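Local coordinates for protein diaminopimelate decarboxylase (Methanocaldococcus jannaschii, PDB 1TWI) that catalyses the pyridoxal-phosphate-dependent decarboxylation of meso-diaminopimelate to L-lysine, the last step of lysine biosynthesis, as a homodimer, at residues V351-G356 and R368-V373; G304-I309 and V318-G323. All coordinates share one frame; numbering follows the deposited sequence.

Contact 1 (V351-G356 and R368-V373); sequences VSIAGG and RELDKV
V351 and R368 face each other as an antiparallel hydrogen-bonded pair, each using both its N-H and its C=O on the other. V351 N donates to R368 O at 2.9 Å, and R368 N returns to V351 O at 2.7 Å. Between these two segments this is the one bridge, and their short axes stand at 88°. The backbone of S352 bonds to K316 and V318, on the side of strand 316-320, whereas that of I353 bonds to F364 and G365, farther back on the partner strand; S352 OG accepts from D367 N. Apolar groups fill the angle between the strands. V351 CG2 abuts L370 CG at 4.1 Å, the two side chains crossing at about a right angle, and I353 CD1 touches both R368 CG (4.0 Å) and L370 CD1 (4.1 Å). A bend at chi2 (-63°) turns the arginine chain away beyond this apolar stem, and NH1 of R368 donates to H337 O. D371 OD2 accepts from K345 N, and V373 N is bonded to E349 OE1. Such a strongly twisted beta hairpin, 348-354 with 363-371, belongs to the beta domain that accompanies the TIM barrel in this decarboxylase family.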
# COMPACT_ATOMS: atom_id res chain seq x y z
N VAL A 351 13.14 20.71 9.46
CA VAL A 351 11.70 20.44 9.53
C VAL A 351 11.41 18.97 9.23
O VAL A 351 12.27 18.25 8.74
CB VAL A 351 10.89 21.26 8.45
CG1 VAL A 351 11.03 22.76 8.65
CG2 VAL A 351 11.35 20.87 7.04
N SER A 352 10.18 18.54 9.54
CA SER A 352 9.73 17.18 9.23
C SER A 352 8.65 17.39 8.14
O SER A 352 7.92 18.38 8.16
CB SER A 352 9.16 16.51 10.48
OG SER A 352 10.22 16.23 11.41
N ILE A 353 8.58 16.50 7.17
CA ILE A 353 7.68 16.70 6.03
C ILE A 353 6.61 15.63 6.02
O ILE A 353 6.94 14.45 6.02
CB ILE A 353 8.44 16.57 4.65
CG1 ILE A 353 9.54 17.66 4.47
CG2 ILE A 353 7.48 16.80 3.51
CD1 ILE A 353 10.86 17.30 5.03
N ALA A 354 5.35 16.02 5.98
CA ALA A 354 4.24 15.04 5.99
C ALA A 354 3.21 15.27 4.90
O ALA A 354 3.02 16.40 4.43
CB ALA A 354 3.51 15.12 7.35
N GLY A 355 2.49 14.19 4.55
CA GLY A 355 1.41 14.29 3.59
C GLY A 355 0.16 14.55 4.43
O GLY A 355 0.25 14.72 5.65
N GLY A 356 -1.02 14.59 3.81
CA GLY A 356 -2.23 14.86 4.57
C GLY A 356 -3.12 13.67 4.97
O GLY A 356 -4.29 13.88 5.35
N ARG A 368 14.77 17.14 8.67
CA ARG A 368 15.54 17.38 7.47
C ARG A 368 15.92 18.84 7.35
O ARG A 368 15.11 19.73 7.59
CB ARG A 368 14.70 16.99 6.24
CG ARG A 368 14.26 15.52 6.29
CD ARG A 368 15.47 14.50 6.27
NE ARG A 368 14.94 13.18 5.98
CZ ARG A 368 14.73 12.68 4.76
NH1 ARG A 368 15.02 13.40 3.68
NH2 ARG A 368 14.21 11.46 4.62
N GLU A 369 17.15 19.10 6.93
CA GLU A 369 17.57 20.49 6.73
C GLU A 369 17.18 20.86 5.32
O GLU A 369 17.64 20.25 4.34
CB GLU A 369 19.08 20.67 6.88
CG GLU A 369 19.50 22.12 6.69
CD GLU A 369 20.99 22.41 7.07
OE1 GLU A 369 21.90 21.90 6.40
OE2 GLU A 369 21.22 23.14 8.04
N LEU A 370 16.35 21.87 5.19
CA LEU A 370 15.97 22.28 3.85
C LEU A 370 16.07 23.81 3.73
O LEU A 370 16.01 24.50 4.75
CB LEU A 370 14.49 21.91 3.57
CG LEU A 370 13.92 20.52 3.85
CD1 LEU A 370 12.61 20.48 3.12
CD2 LEU A 370 14.80 19.40 3.47
N ASP A 371 16.18 24.32 2.52
CA ASP A 371 16.09 25.78 2.34
C ASP A 371 14.70 26.14 2.85
O ASP A 371 13.71 25.43 2.58
CB ASP A 371 16.24 26.19 0.87
CG ASP A 371 17.70 26.12 0.39
OD1 ASP A 371 18.27 25.02 0.51
OD2 ASP A 371 18.28 27.15 -0.08
N LYS A 372 14.65 27.27 3.56
CA LYS A 372 13.47 27.81 4.24
C LYS A 372 12.18 27.54 3.46
O LYS A 372 12.00 28.03 2.36
CB LYS A 372 13.65 29.31 4.44
CG LYS A 372 12.57 29.97 5.27
CD LYS A 372 12.79 29.77 6.73
CE LYS A 372 11.88 30.65 7.60
NZ LYS A 372 10.42 30.35 7.35
N VAL A 373 11.27 26.80 4.09
CA VAL A 373 10.01 26.44 3.45
C VAL A 373 8.87 27.46 3.66
O VAL A 373 8.63 27.91 4.78
CB VAL A 373 9.55 25.02 3.92
CG1 VAL A 373 8.24 24.64 3.21
CG2 VAL A 373 10.63 23.97 3.59

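Contact 2 (G304-I309 and V318-G323)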
# COMPACT_ATOMS: atom_id res chain seq x y z
N GLY A 304 5.71 17.89 -4.51
CA GLY A 304 4.56 18.10 -3.66
C GLY A 304 4.57 19.56 -3.20
O GLY A 304 5.60 20.07 -2.76
N LYS A 305 3.44 20.23 -3.34
CA LYS A 305 3.37 21.59 -2.93
C LYS A 305 3.04 21.70 -1.44
O LYS A 305 2.24 20.90 -0.86
CB LYS A 305 2.34 22.35 -3.78
CG LYS A 305 2.08 23.81 -3.31
CD LYS A 305 1.38 24.68 -4.42
CE LYS A 305 -0.05 24.24 -4.69
NZ LYS A 305 -0.69 25.22 -5.64
N VAL A 306 3.65 22.70 -0.81
CA VAL A 306 3.42 22.97 0.61
C VAL A 306 2.15 23.76 0.83
O VAL A 306 2.03 24.90 0.33
CB VAL A 306 4.61 23.78 1.18
CG1 VAL A 306 4.32 24.14 2.64
CG2 VAL A 306 5.90 22.90 1.07
N HIS A 307 1.19 23.19 1.57
CA HIS A 307 -0.05 23.95 1.80
C HIS A 307 -0.08 24.55 3.20
O HIS A 307 -0.76 25.55 3.42
CB HIS A 307 -1.29 23.06 1.57
CG HIS A 307 -1.48 22.70 0.14
ND1 HIS A 307 -2.43 23.31 -0.66
CD2 HIS A 307 -0.81 21.84 -0.67
CE1 HIS A 307 -2.34 22.84 -1.89
NE2 HIS A 307 -1.36 21.94 -1.93
N HIS A 308 0.66 23.96 4.14
CA HIS A 308 0.66 24.49 5.53
C HIS A 308 1.99 24.27 6.23
O HIS A 308 2.68 23.28 5.98
CB HIS A 308 -0.39 23.78 6.39
CG HIS A 308 -1.78 23.92 5.87
ND1 HIS A 308 -2.48 25.09 5.97
CD2 HIS A 308 -2.62 23.03 5.29
CE1 HIS A 308 -3.69 24.94 5.47
NE2 HIS A 308 -3.81 23.69 5.04
N ILE A 309 2.35 25.24 7.08
CA ILE A 309 3.54 25.11 7.92
C ILE A 309 2.97 25.11 9.35
O ILE A 309 2.08 25.90 9.68
CB ILE A 309 4.53 26.27 7.74
CG1 ILE A 309 5.09 26.24 6.29
CG2 ILE A 309 5.65 26.14 8.81
CD1 ILE A 309 5.89 27.44 5.89
N VAL A 318 5.99 20.59 7.93
CA VAL A 318 5.73 21.18 6.63
C VAL A 318 4.75 20.16 5.99
O VAL A 318 5.08 18.97 5.89
CB VAL A 318 7.10 21.28 5.87
CG1 VAL A 318 6.88 21.46 4.40
CG2 VAL A 318 7.89 22.49 6.44
N MET A 319 3.53 20.60 5.62
CA MET A 319 2.53 19.68 5.08
C MET A 319 2.42 19.85 3.58
O MET A 319 2.13 20.94 3.10
CB MET A 319 1.15 19.95 5.69
CG MET A 319 1.14 20.22 7.23
SD MET A 319 1.78 18.81 8.14
CE MET A 319 1.09 19.17 9.85
N ILE A 320 2.61 18.76 2.84
CA ILE A 320 2.53 18.84 1.40
C ILE A 320 1.38 18.03 0.78
O ILE A 320 0.79 17.17 1.46
CB ILE A 320 3.89 18.41 0.72
CG1 ILE A 320 4.23 16.96 1.11
CG2 ILE A 320 5.05 19.40 1.18
CD1 ILE A 320 5.47 16.48 0.35
N ASP A 321 1.06 18.30 -0.49
CA ASP A 321 -0.04 17.58 -1.12
C ASP A 321 0.28 16.19 -1.69
O ASP A 321 -0.60 15.54 -2.26
CB ASP A 321 -0.81 18.46 -2.12
CG ASP A 321 0.05 19.02 -3.22
OD1 ASP A 321 1.18 18.49 -3.47
OD2 ASP A 321 -0.42 20.02 -3.85
N ALA A 322 1.52 15.76 -1.52
CA ALA A 322 1.90 14.39 -1.86
C ALA A 322 1.66 13.63 -0.56
O ALA A 322 1.80 14.19 0.55
CB ALA A 322 3.38 14.29 -2.23
N GLY A 323 1.36 12.35 -0.65
CA GLY A 323 1.08 11.59 0.56
C GLY A 323 1.43 10.13 0.36
O GLY A 323 1.74 9.70 -0.75
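D321 grips the backbone of K305 and the imidazole of H307 at the end of a beta hairpin, strands 300-311 and 316-320, whose register is shifted by a classic beta bulge: H307 and H308 both face M319. Each carboxylate oxygen has its own partner across the contact. OD1 of D321 accepts from K305 N at 2.9 Å, while OD2 takes H307 NE2, also at 2.9 Å, from 45° out of the carboxylate plane yet within the imidazole plane. Chi1 of D321 (58°) sets CG between its own N and carbonyl carbon, directing the carboxylate at the neighbouring strand; D321 N closes the loop on K305 O. Around the bulge, H307 N donates to M319 O and M319 N to H308 O, the latter at 2.8 Å. On the face shared by V306, V318 and I320, V306 CG2 packs on V318 CG1 (3.8 Å) and I320 CG2 (3.6 Å), with L379 touching all three residues. H308 and M319 occupy the other face, where the imidazole reaches S137 and K115 of the second subunit through ND1 and NE2. T30 OG1 adds a second bond to D321 OD2, helping to fix the carboxylate whose OD2 also lies 3.6 Å from K305 CB.

In the fold
Contacts 1 and 2 are two successive hairpins of one mixed sheet, joined where strand 348-354 runs parallel to 316-320; their centres lie about 9 Å apart. The seam carries two probable hydrogen bonds, S352 O to V318 N at 3.0 Å and A354 O to I320 N at 2.9 Å, and V373 CG1 of contact 1 packs on V306 CG2 of contact 2 at 3.6 Å. Both contacts also border the second subunit, G355 O meeting its K179 and N113. Contact 2 lies away from the active site and contact 1 stands nearer to it: the side chain of R368 is about 9 Å from that of R329, an inferred substrate-binding residue, and the side chain of M319 about 13 Å from a bound pyridoxal phosphate.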